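Local atomic coordinates of probable TonB-dependent siderophore receptor PirA (Acinetobacter baumannii, PDB entry 5FR8), a protein that probably takes up iron at the outer membrane by binding ferric siderophores, possibly enterobactin, and passing them inward as a TonB-dependent receptor. Residues K322-G327 with G334-L339; A343-E348 with F379-S384; A356-E361 with L368-E373; V200-L205 with R241-A246; G489-I494 with A542-V547. One frame throughout, in Å; residues are numbered along the deposited sequence.

Four of the five contacts show how neighbouring strands of the barrel wall, or the loop between two of them, are tied together; the fifth joins two connections between strands. Interaction 4 comes first along the chain, then interaction 1, then interaction 2 with interaction 3 nested inside it, and interaction 5 last. Interactions 2 and 3 hold the two ends of one hairpin, strands 343-361 and 365-380, their centres about 39 Å apart. Interactions 1 and 2 touch through neighbouring strands 308-323 and 343-361. Interactions 4 and 5 lie on opposite sides of the chain's centre, about 56 Å apart between centres, consistent with periplasmic and extracellular ends of a membrane-spanning receptor.

Interaction 1: residues K322-G327 with G334-L339; sequences KRLPEG and GKINNL
Leu324 and Ile336 meet at an oblique angle, CB of Leu324 lying 3.9 Å from CG2 of Ile336. That methyl is the branch turned toward Leu324; CG1 of Ile336 runs instead past Glu326. One prong of the leucine fork, CD2 of Leu324, approaches backbone oxygens, 3.4 Å from Leu339 O. Next to it the ring of Pro325 presents CG to CB of Asn338, at 3.9 Å, again with the two side chains askew. Leu284 of helix 281-284 backs both Leu324 and Ile336, so the apolar cluster extends past the two segments. All this belongs to the loop that joins barrel strands 308-323 and 343-361, folded back on itself so that Glu326 and Ile336 form a single beta bridge. Backbone bonds from Asn337 N to Pro325 O and from Gly327 N to Lys335 O, the latter 2.8 Å long, flank that bridge. A third runs from Gly334 N to Gly327 O, the donor well above the carbonyl plane. Although Glu326 points away overall, its CB touches Lys335 O, and its extended chain runs past Ile336, with OE1 in a long, weak ion pair with Arg79. Lys335 starts out away from 322-327, and its NZ forms a salt bridge with Asp278.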
# COMPACT_ATOMS: atom_id res chain seq x y z
N LYS A 322 18.47 -3.72 1.23
CA LYS A 322 19.80 -3.90 0.64
C LYS A 322 19.68 -4.02 -0.87
O LYS A 322 19.05 -4.95 -1.38
CB LYS A 322 20.46 -5.15 1.21
CG LYS A 322 21.78 -5.53 0.54
CD LYS A 322 22.20 -6.94 0.92
CE LYS A 322 23.70 -7.13 0.78
NZ LYS A 322 24.08 -8.57 0.66
N ARG A 323 20.31 -3.09 -1.58
CA ARG A 323 20.25 -3.07 -3.04
C ARG A 323 21.43 -2.32 -3.69
O ARG A 323 22.16 -1.61 -3.03
CB ARG A 323 18.95 -2.40 -3.46
CG ARG A 323 18.95 -0.90 -3.18
CD ARG A 323 17.64 -0.30 -3.60
NE ARG A 323 16.53 -0.76 -2.78
CZ ARG A 323 15.37 -1.23 -3.25
NH1 ARG A 323 15.14 -1.30 -4.55
NH2 ARG A 323 14.42 -1.60 -2.42
N LEU A 324 21.59 -2.50 -5.00
CA LEU A 324 22.68 -1.85 -5.73
C LEU A 324 22.48 -0.34 -5.86
O LEU A 324 21.36 0.13 -5.89
CB LEU A 324 22.83 -2.48 -7.10
CG LEU A 324 23.17 -3.97 -7.04
CD1 LEU A 324 22.88 -4.62 -8.39
CD2 LEU A 324 24.62 -4.21 -6.65
N PRO A 325 23.58 0.43 -5.88
CA PRO A 325 23.42 1.89 -5.88
C PRO A 325 22.93 2.39 -7.23
O PRO A 325 22.92 1.61 -8.19
CB PRO A 325 24.86 2.38 -5.59
CG PRO A 325 25.75 1.31 -6.15
CD PRO A 325 25.00 0.02 -5.94
N GLU A 326 22.59 3.67 -7.32
CA GLU A 326 21.97 4.23 -8.53
C GLU A 326 22.28 5.69 -8.85
O GLU A 326 22.71 6.47 -8.00
CB GLU A 326 20.46 4.12 -8.45
CG GLU A 326 19.93 2.71 -8.21
CD GLU A 326 18.41 2.69 -8.09
OE1 GLU A 326 17.79 3.79 -8.00
OE2 GLU A 326 17.86 1.58 -8.11
N GLY A 327 22.07 6.04 -10.10
CA GLY A 327 22.07 7.43 -10.49
C GLY A 327 21.06 8.08 -9.61
O GLY A 327 20.06 7.47 -9.26
N GLY A 334 17.86 7.04 -11.39
CA GLY A 334 16.97 5.90 -11.14
C GLY A 334 17.45 4.63 -11.81
O GLY A 334 16.67 3.72 -12.03
N LYS A 335 18.74 4.59 -12.14
CA LYS A 335 19.32 3.47 -12.89
C LYS A 335 20.52 2.93 -12.10
O LYS A 335 21.18 3.68 -11.39
CB LYS A 335 19.72 3.96 -14.27
CG LYS A 335 20.14 2.89 -15.26
CD LYS A 335 20.73 3.53 -16.49
CE LYS A 335 22.09 2.96 -16.80
NZ LYS A 335 22.69 3.61 -18.00
N ILE A 336 20.82 1.65 -12.23
CA ILE A 336 21.88 1.05 -11.43
C ILE A 336 23.29 1.40 -11.96
O ILE A 336 23.58 1.18 -13.14
CB ILE A 336 21.66 -0.47 -11.33
CG1 ILE A 336 20.40 -0.76 -10.49
CG2 ILE A 336 22.87 -1.15 -10.72
CD1 ILE A 336 19.96 -2.23 -10.49
N ASN A 337 24.14 1.94 -11.07
CA ASN A 337 25.52 2.40 -11.38
C ASN A 337 26.51 1.29 -11.44
O ASN A 337 27.57 1.44 -12.02
CB ASN A 337 26.07 3.26 -10.24
CG ASN A 337 25.77 4.73 -10.39
OD1 ASN A 337 25.66 5.25 -11.51
ND2 ASN A 337 25.65 5.41 -9.26
N ASN A 338 26.21 0.18 -10.77
CA ASN A 338 27.26 -0.73 -10.34
C ASN A 338 26.80 -2.17 -10.10
O ASN A 338 25.71 -2.42 -9.58
CB ASN A 338 27.88 -0.18 -9.06
CG ASN A 338 29.19 -0.86 -8.72
OD1 ASN A 338 29.48 -1.94 -9.21
ND2 ASN A 338 29.98 -0.21 -7.89
N LEU A 339 27.65 -3.12 -10.48
CA LEU A 339 27.32 -4.53 -10.32
C LEU A 339 27.43 -4.99 -8.87
O LEU A 339 26.86 -6.02 -8.54
CB LEU A 339 28.25 -5.38 -11.18
CG LEU A 339 28.24 -5.16 -12.68
CD1 LEU A 339 29.54 -5.68 -13.26
CD2 LEU A 339 27.06 -5.85 -13.35

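Interaction 2: residues A343-E348 with F379-S384; sequences ATSRLE and FKDNVS
With its first torsion extended (chi1 -170°), Phe379 sends its ring across the strand border to Leu347, whose own CG lies opposite the backbone N (chi1 179°), and the two side chains meet on one face of the sheet. The pair belongs to an antiparallel beta hairpin of the TonB-dependent receptor barrel, formed by strands 343-361 and 365-380. Ring atom CD1 of Phe379 lies 3.7 Å from CB of Leu347, and CD1 of Leu347 comes in beside it. The leucine also touches Asn108 and Ser109, while Met408 and Met474 pack on the phenylalanine, so this face of the pair is buried.

One step along, Arg346 and Lys380 form a hydrogen-bonded pair on the other face. Their backbones exchange two bonds, Arg346 N to Lys380 O at 3.0 Å and Lys380 N to Arg346 O at 2.9 Å, both lying in the plane of the accepting carbonyl. Lys380 O also receives a weak bond from Ser345 OG, and so has two donors. Toward Ala343 and Val383 the two segments draw apart, and these residues meet only loosely through their CB atoms.

Following Lys380, Asp381 turns its carboxylate onto the chain that comes after it, in an Asx motif. Asp381 OD2 accepts from the hydroxyls of Tyr475 and Ser384, with Ser384 OG 3.0 Å away. The other oxygen, Asp381 OD1, takes Ser384 N on its syn side at 2.9 Å, 32° out of the carboxylate plane.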
# COMPACT_ATOMS: atom_id res chain seq x y z
N ALA A 343 24.54 -1.15 -0.88
CA ALA A 343 24.41 -0.46 0.40
C ALA A 343 23.16 -0.97 1.07
O ALA A 343 22.27 -1.49 0.42
CB ALA A 343 24.37 1.05 0.21
N THR A 344 23.10 -0.84 2.39
CA THR A 344 21.93 -1.23 3.15
C THR A 344 21.37 -0.03 3.93
O THR A 344 22.12 0.82 4.46
CB THR A 344 22.27 -2.33 4.16
OG1 THR A 344 22.70 -3.50 3.46
CG2 THR A 344 21.07 -2.67 5.00
N SER A 345 20.04 0.05 3.99
CA SER A 345 19.38 1.02 4.83
C SER A 345 18.68 0.30 5.94
O SER A 345 18.24 -0.84 5.78
CB SER A 345 18.41 1.82 4.02
OG SER A 345 19.12 2.92 3.50
N ARG A 346 18.59 0.95 7.08
CA ARG A 346 18.12 0.28 8.27
C ARG A 346 17.00 1.09 8.94
O ARG A 346 17.22 2.23 9.30
CB ARG A 346 19.30 0.02 9.23
CG ARG A 346 18.95 -0.90 10.40
CD ARG A 346 20.01 -1.06 11.49
NE ARG A 346 20.73 0.17 11.82
CZ ARG A 346 20.21 1.21 12.50
NH1 ARG A 346 18.96 1.20 12.96
NH2 ARG A 346 20.97 2.27 12.71
N LEU A 347 15.81 0.51 9.08
CA LEU A 347 14.68 1.21 9.70
C LEU A 347 14.10 0.44 10.88
O LEU A 347 13.58 -0.67 10.75
CB LEU A 347 13.56 1.41 8.71
CG LEU A 347 12.29 2.12 9.23
CD1 LEU A 347 12.59 3.49 9.81
CD2 LEU A 347 11.31 2.25 8.09
N GLU A 348 14.20 1.06 12.05
CA GLU A 348 13.71 0.46 13.26
C GLU A 348 12.53 1.26 13.72
O GLU A 348 12.58 2.51 13.75
CB GLU A 348 14.75 0.49 14.36
CG GLU A 348 15.97 -0.34 14.10
CD GLU A 348 17.00 -0.20 15.21
OE1 GLU A 348 16.71 -0.60 16.35
OE2 GLU A 348 18.11 0.31 14.92
N PHE A 379 16.16 5.68 11.53
CA PHE A 379 16.49 5.33 10.16
C PHE A 379 17.93 5.69 9.86
O PHE A 379 18.35 6.80 10.11
CB PHE A 379 15.55 6.11 9.23
CG PHE A 379 15.60 5.68 7.79
CD1 PHE A 379 15.48 4.34 7.44
CD2 PHE A 379 15.70 6.63 6.78
CE1 PHE A 379 15.48 3.96 6.11
CE2 PHE A 379 15.73 6.24 5.45
CZ PHE A 379 15.62 4.90 5.11
N LYS A 380 18.69 4.74 9.36
CA LYS A 380 20.03 4.99 8.80
C LYS A 380 19.93 4.84 7.27
O LYS A 380 19.43 3.80 6.78
CB LYS A 380 21.08 4.04 9.42
CG LYS A 380 22.55 4.49 9.32
CD LYS A 380 23.61 3.41 9.65
CE LYS A 380 24.96 3.98 10.17
NZ LYS A 380 25.70 3.07 11.12
N ASP A 381 20.35 5.89 6.54
CA ASP A 381 20.50 5.86 5.07
C ASP A 381 21.68 6.74 4.64
O ASP A 381 21.60 7.97 4.68
CB ASP A 381 19.22 6.33 4.37
CG ASP A 381 19.30 6.25 2.82
OD1 ASP A 381 20.43 6.29 2.26
OD2 ASP A 381 18.22 6.17 2.17
N ASN A 382 22.78 6.10 4.25
CA ASN A 382 24.00 6.83 3.93
C ASN A 382 24.27 6.97 2.44
O ASN A 382 25.23 7.62 2.05
CB ASN A 382 25.20 6.20 4.62
CG ASN A 382 26.28 7.22 4.88
OD1 ASN A 382 26.07 8.18 5.61
ND2 ASN A 382 27.44 7.05 4.24
N VAL A 383 23.43 6.37 1.61
CA VAL A 383 23.61 6.47 0.17
C VAL A 383 22.70 7.57 -0.48
O VAL A 383 23.11 8.22 -1.45
CB VAL A 383 23.43 5.07 -0.46
CG1 VAL A 383 21.97 4.64 -0.41
CG2 VAL A 383 23.98 5.04 -1.89
N SER A 384 21.50 7.81 0.07
CA SER A 384 20.61 8.85 -0.46
C SER A 384 20.92 10.26 0.07
O SER A 384 20.47 11.27 -0.49
CB SER A 384 19.17 8.51 -0.11
OG SER A 384 18.84 7.20 -0.53

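Interaction 3: residues A356-E361 with L368-E373; sequences ANIPFE and LTVGTE
Backbone hydrogen bonds carry most of the contact between Ala356 and Val370 and between Ile358 and Leu368. In the first pair, Ala356 N reaches Val370 O at 2.9 Å and Val370 N returns to Ala356 O at the same length, each donor almost in line with the carbonyl it meets. The second pair is less even: Ile358 N binds Leu368 O at 2.8 Å, whereas Leu368 N approaches Ile358 O from above the carbonyl plane. Between them lies the non-hydrogen-bonded pair Asn357 and Thr369, where CA of Thr369 comes close to Ala356 O.

The polar side-chain contact is confined to that middle pair. Asn357 and Thr369 run alongside one another in the same direction, and Asn357 ND2 makes a weak bond to Thr369 OG1 at 3.1 Å. The same amide nitrogen also bonds Glu355, and both side chains touch Thr30 of the N-terminal segment.

Apolar packing occupies the opposite face. Phe360 places its ring in the position between N and the carbonyl carbon (chi1 72°), which swings CE1 back over the strand border to 3.7 Å from Leu368 CB. Ile358 CD1 and Ala356 CB both lie 4.3 Å from Val370 CG1.

This is the antiparallel pairing of a hairpin within the barrel wall, beside its short turn, with the Asn357-Thr369 face against the N-terminal segment, probably toward the barrel interior, and an apolar face on the surface, as in the transmembrane barrels of TonB-dependent receptors.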
# COMPACT_ATOMS: atom_id res chain seq x y z
N ALA A 356 -8.39 1.21 26.64
CA ALA A 356 -9.49 0.64 27.43
C ALA A 356 -10.93 0.90 26.87
O ALA A 356 -11.21 1.99 26.36
CB ALA A 356 -9.41 1.17 28.83
N ASN A 357 -11.80 -0.10 26.99
CA ASN A 357 -13.21 -0.06 26.56
C ASN A 357 -14.16 -0.20 27.74
O ASN A 357 -14.19 -1.26 28.37
CB ASN A 357 -13.49 -1.23 25.62
CG ASN A 357 -12.38 -1.43 24.58
OD1 ASN A 357 -11.96 -2.56 24.34
ND2 ASN A 357 -11.90 -0.34 23.96
N ILE A 358 -14.94 0.83 28.06
CA ILE A 358 -15.87 0.77 29.20
C ILE A 358 -17.35 0.96 28.82
O ILE A 358 -17.73 2.04 28.39
CB ILE A 358 -15.54 1.84 30.26
CG1 ILE A 358 -14.03 1.94 30.51
CG2 ILE A 358 -16.26 1.54 31.57
CD1 ILE A 358 -13.31 2.90 29.59
N PRO A 359 -18.19 -0.08 29.01
CA PRO A 359 -19.64 0.07 28.85
C PRO A 359 -20.23 0.81 30.01
O PRO A 359 -20.00 0.41 31.14
CB PRO A 359 -20.17 -1.37 28.84
CG PRO A 359 -18.98 -2.22 28.56
CD PRO A 359 -17.81 -1.49 29.15
N PHE A 360 -21.01 1.86 29.75
CA PHE A 360 -21.74 2.55 30.82
C PHE A 360 -22.93 3.26 30.23
O PHE A 360 -23.05 3.39 29.01
CB PHE A 360 -20.86 3.56 31.55
CG PHE A 360 -20.54 4.78 30.74
CD1 PHE A 360 -19.72 4.70 29.63
CD2 PHE A 360 -21.06 6.01 31.09
CE1 PHE A 360 -19.42 5.83 28.90
CE2 PHE A 360 -20.76 7.14 30.36
CZ PHE A 360 -19.94 7.05 29.26
N GLU A 361 -23.80 3.76 31.11
CA GLU A 361 -25.07 4.35 30.71
C GLU A 361 -25.32 5.64 31.49
O GLU A 361 -25.39 5.61 32.71
CB GLU A 361 -26.16 3.32 31.00
CG GLU A 361 -27.47 3.55 30.29
CD GLU A 361 -28.35 2.31 30.37
OE1 GLU A 361 -27.77 1.21 30.23
OE2 GLU A 361 -29.59 2.45 30.58
N LEU A 368 -17.41 3.69 25.97
CA LEU A 368 -16.32 4.64 25.86
C LEU A 368 -15.01 3.93 25.62
O LEU A 368 -14.57 3.16 26.47
CB LEU A 368 -16.22 5.48 27.12
CG LEU A 368 -15.17 6.58 27.07
CD1 LEU A 368 -15.66 7.74 26.23
CD2 LEU A 368 -14.81 7.05 28.48
N THR A 369 -14.39 4.19 24.47
CA THR A 369 -12.99 3.80 24.24
C THR A 369 -12.05 4.97 24.57
O THR A 369 -12.32 6.11 24.20
CB THR A 369 -12.77 3.31 22.80
OG1 THR A 369 -13.41 2.04 22.63
CG2 THR A 369 -11.31 3.16 22.50
N VAL A 370 -10.96 4.70 25.28
CA VAL A 370 -9.94 5.72 25.51
C VAL A 370 -8.55 5.09 25.35
O VAL A 370 -8.32 3.99 25.83
CB VAL A 370 -10.11 6.36 26.88
CG1 VAL A 370 -10.17 5.28 27.95
CG2 VAL A 370 -9.00 7.35 27.14
N GLY A 371 -7.65 5.77 24.65
CA GLY A 371 -6.39 5.14 24.23
C GLY A 371 -5.15 6.03 24.12
O GLY A 371 -5.26 7.24 23.95
N THR A 372 -3.98 5.40 24.22
CA THR A 372 -2.69 6.07 24.03
C THR A 372 -1.87 5.31 23.04
O THR A 372 -1.94 4.08 22.97
CB THR A 372 -1.86 6.10 25.32
OG1 THR A 372 -2.55 6.87 26.31
CG2 THR A 372 -0.49 6.73 25.07
N GLU A 373 -1.05 6.05 22.29
CA GLU A 373 -0.15 5.46 21.32
C GLU A 373 1.18 6.22 21.31
O GLU A 373 1.20 7.45 21.38
CB GLU A 373 -0.78 5.48 19.92
CG GLU A 373 -0.04 4.65 18.88
CD GLU A 373 -0.79 4.58 17.55
OE1 GLU A 373 -2.06 4.51 17.53
OE2 GLU A 373 -0.09 4.60 16.51

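Interaction 4: residues V200-L205 with R241-A246; sequences VLSYRL and RLAWQA
Arg204 and Arg241 meet guanidinium to guanidinium, with Arg204 NH1 poised over the centre of the Arg241 group, 3.7 Å from Arg241 CZ. The two planes are turned 52° from each other, and CB of Arg241 lies over a face of the Arg204 group in return. Two bends, at chi2 and chi3, fold Arg204 across its neighbour. On the other face of the sheet Leu201 reaches Trp244, CD1 to CB at 3.7 Å, and Tyr203 CB packs against Leu242 CD2 at 3.9 Å. The two strands, 201-212 and 232-247, are neighbouring antiparallel staves of the barrel, the arginines turned toward the plug side and the apolar pairs on the outer surface. Their ladder includes paired bonds between Ser202 and Ala243, Ala243 N lying 2.8 Å from Ser202 O, and a bond from Arg241 N to Arg204 O. Val200 O accepts Gln245 N at 2.7 Å and lies at the indole edge of Trp244; Val200 and Leu201 together face Ile197 in a classic beta bulge. Farther out, Arg241 is held by salt bridges to Asp255 and to Asp100, which would offset the close like charges, and Arg204 NH2 bonds Ser239 O.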
# COMPACT_ATOMS: atom_id res chain seq x y z
N VAL A 200 -4.62 -23.26 28.06
CA VAL A 200 -3.86 -22.20 28.72
C VAL A 200 -2.67 -21.77 27.88
O VAL A 200 -2.27 -20.61 27.94
CB VAL A 200 -3.39 -22.58 30.17
CG1 VAL A 200 -4.57 -23.04 31.03
CG2 VAL A 200 -2.29 -23.63 30.14
N LEU A 201 -2.10 -22.68 27.11
CA LEU A 201 -1.01 -22.31 26.23
C LEU A 201 -1.12 -23.04 24.91
O LEU A 201 -1.14 -24.27 24.86
CB LEU A 201 0.34 -22.60 26.88
CG LEU A 201 1.56 -21.90 26.25
CD1 LEU A 201 1.85 -20.56 26.93
CD2 LEU A 201 2.79 -22.78 26.30
N SER A 202 -1.16 -22.27 23.83
CA SER A 202 -1.35 -22.80 22.49
C SER A 202 -0.52 -21.97 21.53
O SER A 202 -0.09 -20.87 21.86
CB SER A 202 -2.82 -22.74 22.13
OG SER A 202 -3.45 -21.70 22.85
N TYR A 203 -0.25 -22.52 20.35
CA TYR A 203 0.65 -21.87 19.39
C TYR A 203 0.05 -21.86 17.99
O TYR A 203 -0.81 -22.70 17.68
CB TYR A 203 1.96 -22.63 19.32
CG TYR A 203 1.78 -23.98 18.70
CD1 TYR A 203 1.29 -25.04 19.45
CD2 TYR A 203 2.05 -24.21 17.36
CE1 TYR A 203 1.10 -26.28 18.90
CE2 TYR A 203 1.86 -25.45 16.81
CZ TYR A 203 1.38 -26.48 17.59
OH TYR A 203 1.17 -27.73 17.08
N ARG A 204 0.51 -20.92 17.16
CA ARG A 204 0.27 -20.96 15.71
C ARG A 204 1.58 -20.66 15.01
O ARG A 204 2.28 -19.70 15.34
CB ARG A 204 -0.74 -19.92 15.26
CG ARG A 204 -1.05 -20.04 13.77
CD ARG A 204 -0.89 -18.75 12.96
NE ARG A 204 0.47 -18.26 13.05
CZ ARG A 204 0.83 -17.01 13.32
NH1 ARG A 204 -0.10 -16.09 13.50
NH2 ARG A 204 2.12 -16.70 13.41
N LEU A 205 1.91 -21.47 14.01
CA LEU A 205 3.17 -21.31 13.30
C LEU A 205 2.91 -21.49 11.82
O LEU A 205 2.29 -22.48 11.41
CB LEU A 205 4.17 -22.37 13.77
CG LEU A 205 5.50 -22.44 13.01
CD1 LEU A 205 6.45 -21.35 13.50
CD2 LEU A 205 6.14 -23.82 13.15
N ARG A 241 3.35 -17.64 16.79
CA ARG A 241 2.53 -17.05 17.83
C ARG A 241 2.42 -17.98 19.02
O ARG A 241 2.20 -19.18 18.84
CB ARG A 241 1.14 -16.84 17.32
CG ARG A 241 0.18 -16.40 18.40
CD ARG A 241 -1.11 -15.90 17.77
NE ARG A 241 -0.90 -14.66 17.03
CZ ARG A 241 -1.75 -14.16 16.15
NH1 ARG A 241 -2.90 -14.77 15.88
NH2 ARG A 241 -1.44 -13.03 15.53
N LEU A 242 2.57 -17.44 20.22
CA LEU A 242 2.25 -18.17 21.45
C LEU A 242 1.14 -17.45 22.16
O LEU A 242 1.23 -16.24 22.35
CB LEU A 242 3.43 -18.24 22.41
CG LEU A 242 4.65 -19.03 21.97
CD1 LEU A 242 5.71 -18.94 23.06
CD2 LEU A 242 4.31 -20.48 21.63
N ALA A 243 0.11 -18.19 22.58
CA ALA A 243 -1.02 -17.63 23.27
C ALA A 243 -1.07 -18.24 24.63
O ALA A 243 -1.00 -19.46 24.77
CB ALA A 243 -2.29 -17.94 22.52
N TRP A 244 -1.17 -17.39 25.65
CA TRP A 244 -1.08 -17.82 27.04
C TRP A 244 -2.23 -17.24 27.81
O TRP A 244 -2.41 -16.02 27.83
CB TRP A 244 0.25 -17.34 27.63
CG TRP A 244 0.51 -17.69 29.11
CD1 TRP A 244 0.01 -18.76 29.80
CD2 TRP A 244 1.36 -16.99 30.02
NE1 TRP A 244 0.48 -18.74 31.10
CE2 TRP A 244 1.31 -17.67 31.25
CE3 TRP A 244 2.14 -15.83 29.92
CZ2 TRP A 244 2.00 -17.24 32.36
CZ3 TRP A 244 2.83 -15.42 31.02
CH2 TRP A 244 2.75 -16.11 32.23
N GLN A 245 -3.03 -18.10 28.43
CA GLN A 245 -4.09 -17.65 29.33
C GLN A 245 -3.57 -17.65 30.78
O GLN A 245 -3.56 -18.69 31.45
CB GLN A 245 -5.31 -18.57 29.19
CG GLN A 245 -6.52 -18.18 30.03
CD GLN A 245 -7.44 -17.18 29.34
OE1 GLN A 245 -7.75 -17.31 28.15
NE2 GLN A 245 -7.89 -16.18 30.09
N ALA A 246 -3.13 -16.49 31.26
CA ALA A 246 -2.42 -16.41 32.56
C ALA A 246 -3.37 -16.42 33.76
O ALA A 246 -3.02 -16.89 34.85
CB ALA A 246 -1.52 -15.18 32.59

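Interaction 5: residues G489-I494 with A542-V547; sequences GCPANI and AGTHVV
Two connections meet here, the loop between strands 482-485 and 498-501 and the short link between strands 525-541 and 548-553, at the end of the beta-barrel that carries the extended loops, taken to be extracellular as in other TonB-dependent receptors. Within the first of them, residues 491-494 make a type I beta turn, closed by Ile494 N to Pro491 O at 2.9 Å. The turn brings Pro491 and Ile494, its first and last residues, round to the same side, where both direct their side chains at 542-547.

Pro491 offers the edge of its ring, CG lying 4.0 Å from Thr544 CA, so that the proline packs mainly on the backbone of Thr544. Behind it Pro491 also touches Leu570 and Cys498. Cys490, just before the turn, is joined to Cys498 by a disulfide, which ties the loop carrying the turn to the start of strand 498-501 and would limit how far the turn can move. Arg656 adds a further hold, with its NE bonded to Ile494 O and its backbone to Cys490.

No hydrogen bond crosses between the two segments, and their contact is small, 176 Å² counting both sides; it is loose, partly buried packing. Ile494 and Val546 run alongside each other, pointing in opposite senses. The isoleucine keeps CG1 on the far side of CB from its carbonyl carbon (chi1 -71°), which leads the branch out toward the valine, and its terminal methyl CD1 ends against Val546 CG1 at 3.4 Å.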
# COMPACT_ATOMS: atom_id res chain seq x y z
N GLY A 489 13.98 19.09 -14.76
CA GLY A 489 13.15 18.93 -13.58
C GLY A 489 12.61 20.22 -12.97
O GLY A 489 11.65 20.18 -12.21
N CYS A 490 13.23 21.35 -13.28
CA CYS A 490 12.82 22.63 -12.69
C CYS A 490 11.37 22.96 -13.05
O CYS A 490 10.91 22.65 -14.15
CB CYS A 490 13.71 23.77 -13.18
SG CYS A 490 15.34 23.89 -12.41
N PRO A 491 10.66 23.63 -12.14
CA PRO A 491 9.34 24.13 -12.52
C PRO A 491 9.45 25.05 -13.71
O PRO A 491 10.47 25.72 -13.87
CB PRO A 491 8.91 24.91 -11.29
CG PRO A 491 9.65 24.29 -10.16
CD PRO A 491 10.98 23.88 -10.73
N ALA A 492 8.42 25.07 -14.55
CA ALA A 492 8.52 25.69 -15.87
C ALA A 492 8.90 27.15 -15.76
O ALA A 492 9.38 27.73 -16.71
CB ALA A 492 7.23 25.53 -16.65
N ASN A 493 8.72 27.74 -14.58
CA ASN A 493 8.95 29.17 -14.42
C ASN A 493 10.35 29.51 -13.93
O ASN A 493 10.72 30.68 -13.85
CB ASN A 493 7.92 29.77 -13.46
CG ASN A 493 8.01 29.19 -12.07
OD1 ASN A 493 8.21 27.99 -11.89
ND2 ASN A 493 7.85 30.05 -11.08
N ILE A 494 11.13 28.50 -13.59
CA ILE A 494 12.52 28.72 -13.24
C ILE A 494 13.36 28.39 -14.46
O ILE A 494 12.92 27.67 -15.36
CB ILE A 494 12.87 27.90 -11.98
CG1 ILE A 494 12.18 28.55 -10.78
CG2 ILE A 494 14.35 27.89 -11.69
CD1 ILE A 494 11.88 27.62 -9.62
N ALA A 542 6.99 17.91 -4.07
CA ALA A 542 8.08 18.76 -4.56
C ALA A 542 7.60 20.18 -4.81
O ALA A 542 6.71 20.41 -5.60
CB ALA A 542 8.68 18.20 -5.84
N GLY A 543 8.21 21.11 -4.11
CA GLY A 543 7.81 22.51 -4.13
C GLY A 543 8.16 23.23 -5.41
O GLY A 543 8.94 22.74 -6.24
N THR A 544 7.58 24.43 -5.56
CA THR A 544 7.67 25.22 -6.77
C THR A 544 8.06 26.65 -6.51
O THR A 544 8.07 27.48 -7.42
CB THR A 544 6.32 25.25 -7.52
OG1 THR A 544 5.34 25.89 -6.70
CG2 THR A 544 5.89 23.84 -7.87
N HIS A 545 8.38 26.97 -5.27
CA HIS A 545 8.83 28.31 -4.97
C HIS A 545 10.29 28.25 -4.49
O HIS A 545 10.69 27.35 -3.75
CB HIS A 545 7.84 28.96 -3.99
CG HIS A 545 6.45 29.16 -4.56
ND1 HIS A 545 5.30 28.79 -3.90
CD2 HIS A 545 6.04 29.68 -5.75
CE1 HIS A 545 4.24 29.08 -4.64
NE2 HIS A 545 4.66 29.63 -5.77
N VAL A 546 11.09 29.17 -4.98
CA VAL A 546 12.51 29.23 -4.63
C VAL A 546 12.66 29.95 -3.30
O VAL A 546 12.46 31.16 -3.20
CB VAL A 546 13.35 29.94 -5.72
CG1 VAL A 546 13.32 29.11 -6.98
CG2 VAL A 546 12.82 31.33 -6.02
N VAL A 547 13.01 29.19 -2.27
CA VAL A 547 13.22 29.76 -0.92
C VAL A 547 14.54 30.53 -0.76
O VAL A 547 14.74 31.22 0.24
CB VAL A 547 13.18 28.65 0.15
CG1 VAL A 547 11.85 27.92 0.11
CG2 VAL A 547 14.34 27.68 -0.04